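Local coordinates for protein digeranylgeranylglycerophospholipid reductase (PDB 3ATR) that reduces the double bonds of the geranylgeranyl chains of archaeal membrane-lipid precursors, using one bound FAD per subunit, to give saturated archaeol phospholipids, at residues I174-D179 with P271-L276; T293-H298 with A346-F351. All coordinates share one frame; numbering follows the deposited sequence. Where two conformers were deposited one is given.

Contact 1. Residues I174-D179 with P271-L276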
# COMPACT_ATOMS: atom_id res chain seq x y z
N ILE A 174 -12.30 13.64 -3.85
CA ILE A 174 -10.93 13.25 -3.50
C ILE A 174 -10.53 13.60 -2.07
O ILE A 174 -9.36 13.42 -1.70
CB ILE A 174 -9.79 13.77 -4.45
CG1 ILE A 174 -10.09 15.17 -4.87
CG2 ILE A 174 -9.47 12.72 -5.65
CD1 ILE A 174 -9.79 16.13 -3.79
N THR A 175 -11.49 14.06 -1.26
CA THR A 175 -11.23 14.28 0.15
C THR A 175 -11.66 13.06 0.99
O THR A 175 -11.63 13.11 2.22
CB THR A 175 -11.92 15.56 0.71
OG1 THR A 175 -13.35 15.49 0.54
CG2 THR A 175 -11.41 16.78 0.01
N GLU A 176 -12.10 11.99 0.32
CA GLU A 176 -12.53 10.76 0.98
C GLU A 176 -11.59 10.34 2.13
O GLU A 176 -10.37 10.28 1.96
CB GLU A 176 -12.67 9.62 -0.07
CG GLU A 176 -13.15 8.32 0.59
CD GLU A 176 -13.13 7.12 -0.36
OE1 GLU A 176 -12.84 7.28 -1.58
OE2 GLU A 176 -13.48 6.04 0.12
N ASP A 177 -12.17 10.09 3.29
CA ASP A 177 -11.40 9.82 4.53
C ASP A 177 -11.29 8.31 4.71
O ASP A 177 -11.91 7.53 3.97
CB ASP A 177 -12.10 10.47 5.75
CG ASP A 177 -11.26 10.44 7.06
OD1 ASP A 177 -9.99 10.43 7.04
OD2 ASP A 177 -11.91 10.43 8.14
N LEU A 178 -10.47 7.91 5.66
CA LEU A 178 -10.10 6.51 5.90
C LEU A 178 -10.81 6.10 7.20
O LEU A 178 -10.57 6.72 8.23
CB LEU A 178 -8.56 6.43 6.04
CG LEU A 178 -7.91 5.06 6.31
CD1 LEU A 178 -8.24 4.06 5.17
CD2 LEU A 178 -6.39 5.21 6.42
N ASP A 179 -11.68 5.09 7.15
CA ASP A 179 -12.33 4.63 8.38
C ASP A 179 -11.31 3.88 9.22
O ASP A 179 -10.43 3.21 8.68
CB ASP A 179 -13.52 3.73 8.05
CG ASP A 179 -14.74 4.51 7.64
OD1 ASP A 179 -14.73 5.76 7.75
OD2 ASP A 179 -15.73 3.87 7.22
N PRO A 271 -3.02 2.13 5.42
CA PRO A 271 -4.39 1.84 4.94
C PRO A 271 -4.52 0.39 4.47
O PRO A 271 -3.56 -0.17 3.94
CB PRO A 271 -4.57 2.78 3.74
CG PRO A 271 -3.30 3.53 3.57
CD PRO A 271 -2.24 3.00 4.54
N THR A 272 -5.67 -0.24 4.65
CA THR A 272 -5.85 -1.65 4.25
C THR A 272 -7.21 -1.80 3.58
O THR A 272 -8.10 -2.45 4.13
CB THR A 272 -5.67 -2.65 5.46
OG1 THR A 272 -6.65 -2.36 6.46
CG2 THR A 272 -4.26 -2.54 6.11
N ARG A 273 -7.40 -1.17 2.42
CA ARG A 273 -8.72 -1.20 1.81
C ARG A 273 -8.64 -0.98 0.30
O ARG A 273 -7.56 -0.77 -0.27
CB ARG A 273 -9.61 -0.14 2.47
CG ARG A 273 -8.97 1.30 2.49
CD ARG A 273 -10.16 2.33 2.53
NE ARG A 273 -10.69 2.59 1.20
CZ ARG A 273 -11.54 3.57 0.90
NH1 ARG A 273 -12.08 4.33 1.86
NH2 ARG A 273 -11.87 3.77 -0.37
N ARG A 274 -9.81 -1.02 -0.32
CA ARG A 274 -9.94 -0.63 -1.74
C ARG A 274 -9.33 0.79 -1.93
O ARG A 274 -9.25 1.60 -0.98
CB ARG A 274 -11.42 -0.72 -2.13
CG ARG A 274 -12.30 0.24 -1.39
CD ARG A 274 -13.77 -0.28 -1.22
NE ARG A 274 -14.50 0.65 -0.35
CZ ARG A 274 -14.31 0.77 0.99
NH1 ARG A 274 -13.44 0.01 1.67
NH2 ARG A 274 -15.00 1.69 1.66
N PRO A 275 -8.88 1.13 -3.15
CA PRO A 275 -8.34 2.48 -3.23
C PRO A 275 -9.42 3.61 -3.10
O PRO A 275 -10.61 3.35 -3.08
CB PRO A 275 -7.73 2.53 -4.65
CG PRO A 275 -8.44 1.42 -5.43
CD PRO A 275 -8.87 0.38 -4.44
N LEU A 276 -8.99 4.86 -3.02
CA LEU A 276 -9.94 5.99 -3.14
C LEU A 276 -10.93 5.76 -4.26
O LEU A 276 -10.52 5.34 -5.38
CB LEU A 276 -9.17 7.28 -3.44
CG LEU A 276 -8.53 8.21 -2.42
CD1 LEU A 276 -8.14 9.51 -3.09
CD2 LEU A 276 -9.45 8.46 -1.23
O HOH W 1 -12.35 3.81 4.76
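Arg273 meets Glu176 in an end-on salt bridge that joins two loops of the Rossmann-type, FAD-binding fold of the geranylgeranyl reductase family: one between strands 153-156 and 183-193, the other leaving strand 261-271. Both terminal nitrogens of Arg273, NH1 and NH2, lie 2.8 Å from the single oxygen OE2 of Glu176. That oxygen sits in the guanidinium plane yet receives both N-H groups from the same face of its carboxylate, the planes being 54° apart. Glu176 brings OE2 to the guanidinium with an extended chain, CG anti to the backbone N (chi1 -179°), while OE1 accepts from the backbone N of Tyr277. Further bonds fix the guanidinium's rotation: NE of Arg273 donates to O of Arg274 at 2.8 Å, and NH2 also donates to O of Pro275. The guanidinium of Arg274 lies over one face, its CZ 3.9 Å above the plane.

Apolar contacts flank this pair. Leu178 CD1 lies 3.7 Å from Arg273 CD, and its other branch, CD2, 4.0 Å from Pro271 CB. Leu276 CD2 packs 3.6 Å from Glu176 CB. A water completes the junction, accepting from Arg273 NH1 at 3.0 Å and from Asp179 N.

Contact 2. Residues T293-H298 with A346-F351. With PPV (pyrophosphate), chain D.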
# COMPACT_ATOMS: atom_id res chain seq x y z
N THR A 293 -3.42 2.96 -1.72
CA THR A 293 -2.98 1.98 -2.73
C THR A 293 -2.49 0.59 -2.15
O THR A 293 -2.17 -0.35 -2.88
CB THR A 293 -2.04 2.63 -3.78
OG1 THR A 293 -0.89 3.19 -3.12
CG2 THR A 293 -2.77 3.74 -4.53
N VAL A 294 -2.52 0.40 -0.86
CA VAL A 294 -1.85 -0.75 -0.21
C VAL A 294 -2.69 -2.04 -0.38
O VAL A 294 -3.95 -2.00 -0.29
CB VAL A 294 -1.79 -0.44 1.30
CG1 VAL A 294 -1.19 -1.55 2.06
CG2 VAL A 294 -0.98 0.82 1.58
N ASN A 295 -1.99 -3.18 -0.51
CA ASN A 295 -2.66 -4.46 -0.54
C ASN A 295 -3.40 -4.69 0.80
O ASN A 295 -2.77 -4.62 1.87
CB ASN A 295 -1.57 -5.55 -0.66
CG ASN A 295 -2.16 -6.89 -0.88
OD1 ASN A 295 -2.85 -7.45 0.01
ND2 ASN A 295 -1.98 -7.43 -2.08
N PRO A 296 -4.74 -4.94 0.75
CA PRO A 296 -5.49 -4.99 2.00
C PRO A 296 -5.19 -6.26 2.82
O PRO A 296 -5.47 -6.28 4.02
CB PRO A 296 -6.96 -5.01 1.53
CG PRO A 296 -6.94 -4.31 0.20
CD PRO A 296 -5.65 -4.88 -0.42
N VAL A 297 -4.68 -7.28 2.18
CA VAL A 297 -4.42 -8.55 2.93
C VAL A 297 -3.07 -8.51 3.64
O VAL A 297 -3.01 -8.66 4.88
CB VAL A 297 -4.59 -9.76 2.06
CG1 VAL A 297 -4.00 -11.07 2.77
CG2 VAL A 297 -6.10 -9.94 1.84
N HIS A 298 -2.01 -8.24 2.87
CA HIS A 298 -0.66 -8.29 3.46
C HIS A 298 -0.01 -6.91 3.78
O HIS A 298 1.09 -6.87 4.31
CB HIS A 298 0.28 -9.18 2.63
CG HIS A 298 0.49 -8.74 1.21
ND1 HIS A 298 0.90 -7.47 0.87
CD2 HIS A 298 0.39 -9.43 0.04
CE1 HIS A 298 1.07 -7.39 -0.44
NE2 HIS A 298 0.76 -8.57 -0.97
N ALA A 346 -9.73 -4.30 -4.42
CA ALA A 346 -11.13 -4.31 -3.99
C ALA A 346 -11.54 -5.74 -3.58
O ALA A 346 -12.14 -5.96 -2.51
CB ALA A 346 -12.05 -3.80 -5.12
N SER A 347 -11.14 -6.71 -4.39
CA SER A 347 -11.42 -8.13 -4.05
C SER A 347 -10.74 -8.53 -2.73
O SER A 347 -11.33 -9.21 -1.89
CB SER A 347 -10.95 -8.99 -5.23
OG SER A 347 -10.99 -10.35 -4.88
N LEU A 348 -9.49 -8.09 -2.54
CA LEU A 348 -8.74 -8.39 -1.32
C LEU A 348 -9.27 -7.69 -0.05
O LEU A 348 -9.07 -8.21 1.06
CB LEU A 348 -7.26 -8.07 -1.55
CG LEU A 348 -6.56 -9.05 -2.50
CD1 LEU A 348 -5.09 -8.70 -2.69
CD2 LEU A 348 -6.70 -10.54 -2.07
N ASP A 349 -9.91 -6.53 -0.23
CA ASP A 349 -10.61 -5.81 0.84
C ASP A 349 -11.72 -6.70 1.41
O ASP A 349 -11.86 -6.84 2.65
CB ASP A 349 -11.15 -4.46 0.27
CG ASP A 349 -11.58 -3.46 1.37
OD1 ASP A 349 -11.57 -3.81 2.56
OD2 ASP A 349 -11.92 -2.30 1.03
N ILE A 350 -12.47 -7.36 0.51
CA ILE A 350 -13.45 -8.34 0.96
C ILE A 350 -12.77 -9.52 1.62
O ILE A 350 -13.13 -9.91 2.74
CB ILE A 350 -14.41 -8.76 -0.18
CG1 ILE A 350 -15.34 -7.57 -0.45
CG2 ILE A 350 -15.14 -10.10 0.18
CD1 ILE A 350 -16.48 -7.81 -1.43
N PHE A 351 -11.72 -10.05 0.99
CA PHE A 351 -11.08 -11.20 1.59
C PHE A 351 -10.52 -10.90 2.99
O PHE A 351 -10.63 -11.73 3.89
CB PHE A 351 -10.01 -11.77 0.68
CG PHE A 351 -9.50 -13.13 1.07
CD1 PHE A 351 -10.37 -14.16 1.38
CD2 PHE A 351 -8.13 -13.39 1.01
CE1 PHE A 351 -9.88 -15.41 1.71
CE2 PHE A 351 -7.63 -14.67 1.33
CZ PHE A 351 -8.51 -15.67 1.68
O11 PPV D . 0.22 -8.89 -3.66
P1 PPV D . 1.09 -7.88 -4.36
O21 PPV D . 1.13 -8.02 -5.86
O31 PPV D . 1.03 -6.46 -3.87
OPP PPV D . 2.58 -8.27 -3.91
P2 PPV D . 3.28 -9.65 -4.33
O12 PPV D . 3.55 -9.50 -5.82
O22 PPV D . 4.50 -9.62 -3.45
O32 PPV D . 2.28 -10.73 -3.97
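Leu348 presses its CD1 methyl against the carboxamide of Asn295, 3.4 Å from ND2, beside His298 and Tyr341 of the phospholipid-binding site, where a pyrophosphate is bound. The other contacts are van der Waals packing of Pro296 and Val297 on helix side chains and backbone. Pro296 meets the helix backbone and the root of Leu348: its CD is 3.7 Å from Leu348 CB, and its CG is 3.7 Å from Asp349 N. With CG1 anti to the backbone N (chi1 167°), Val297 turns CG2 to the helix, 3.5 Å from Leu348 O and also against Leu348 CD2 and Phe351 CD2.

One step outward, the Asn295 amide shapes the loop. Its OD1 accepts from Val297 N at 2.8 Å, an Asx turn, and from His298 N at 3.1 Å, the latter arriving from above the carbonyl plane. The amide carbon CG also lies 3.3 Å above the plane of the His298 imidazole, over its centre. His298, its ND1 hydrogen-bonded with Gly300 N, directs NE2 to pyrophosphate O11, 2.8 Å away in the ring plane, with an N-H...O angle of 157°. His56 and Lys344 bind the same anion, and Tyr341 OH hydrogen-bonds to Asn295 ND2. A leucine in place of Asn295 would probably leave Val297 N and His298 N without their shared acceptor and Tyr341 OH without its ND2 partner.

The loop precedes helix 302-322 and rests on helix 332-355, whose other side, at Ile350, packs against helices 410-425 and 434-451.

How the contacts relate
Contacts 1 and 2 follow one another along the chain, the first closing before the second opens, and their centres are 12 Å apart. They touch directly. Arg274 NH1 of contact 1 forms a 2.8 Å salt bridge with Asp349 OD2 of contact 2, Arg273 O packs on Pro296 CG, and Pro271 O lies 3.2 Å from Val294 CB. In sequence, strands 280-281 and 284-286 of the six-stranded mixed sheet separate segments 271-276 and 293-298. Helix 332-355 carries segment 346-351 and also touches contact 1, for example through Gln345. The Pro271 side chain is about 6 Å from the bound dihydroflavine-adenine dinucleotide, and Val294 touches it, so these loops reach both cofactor and phospholipid sites.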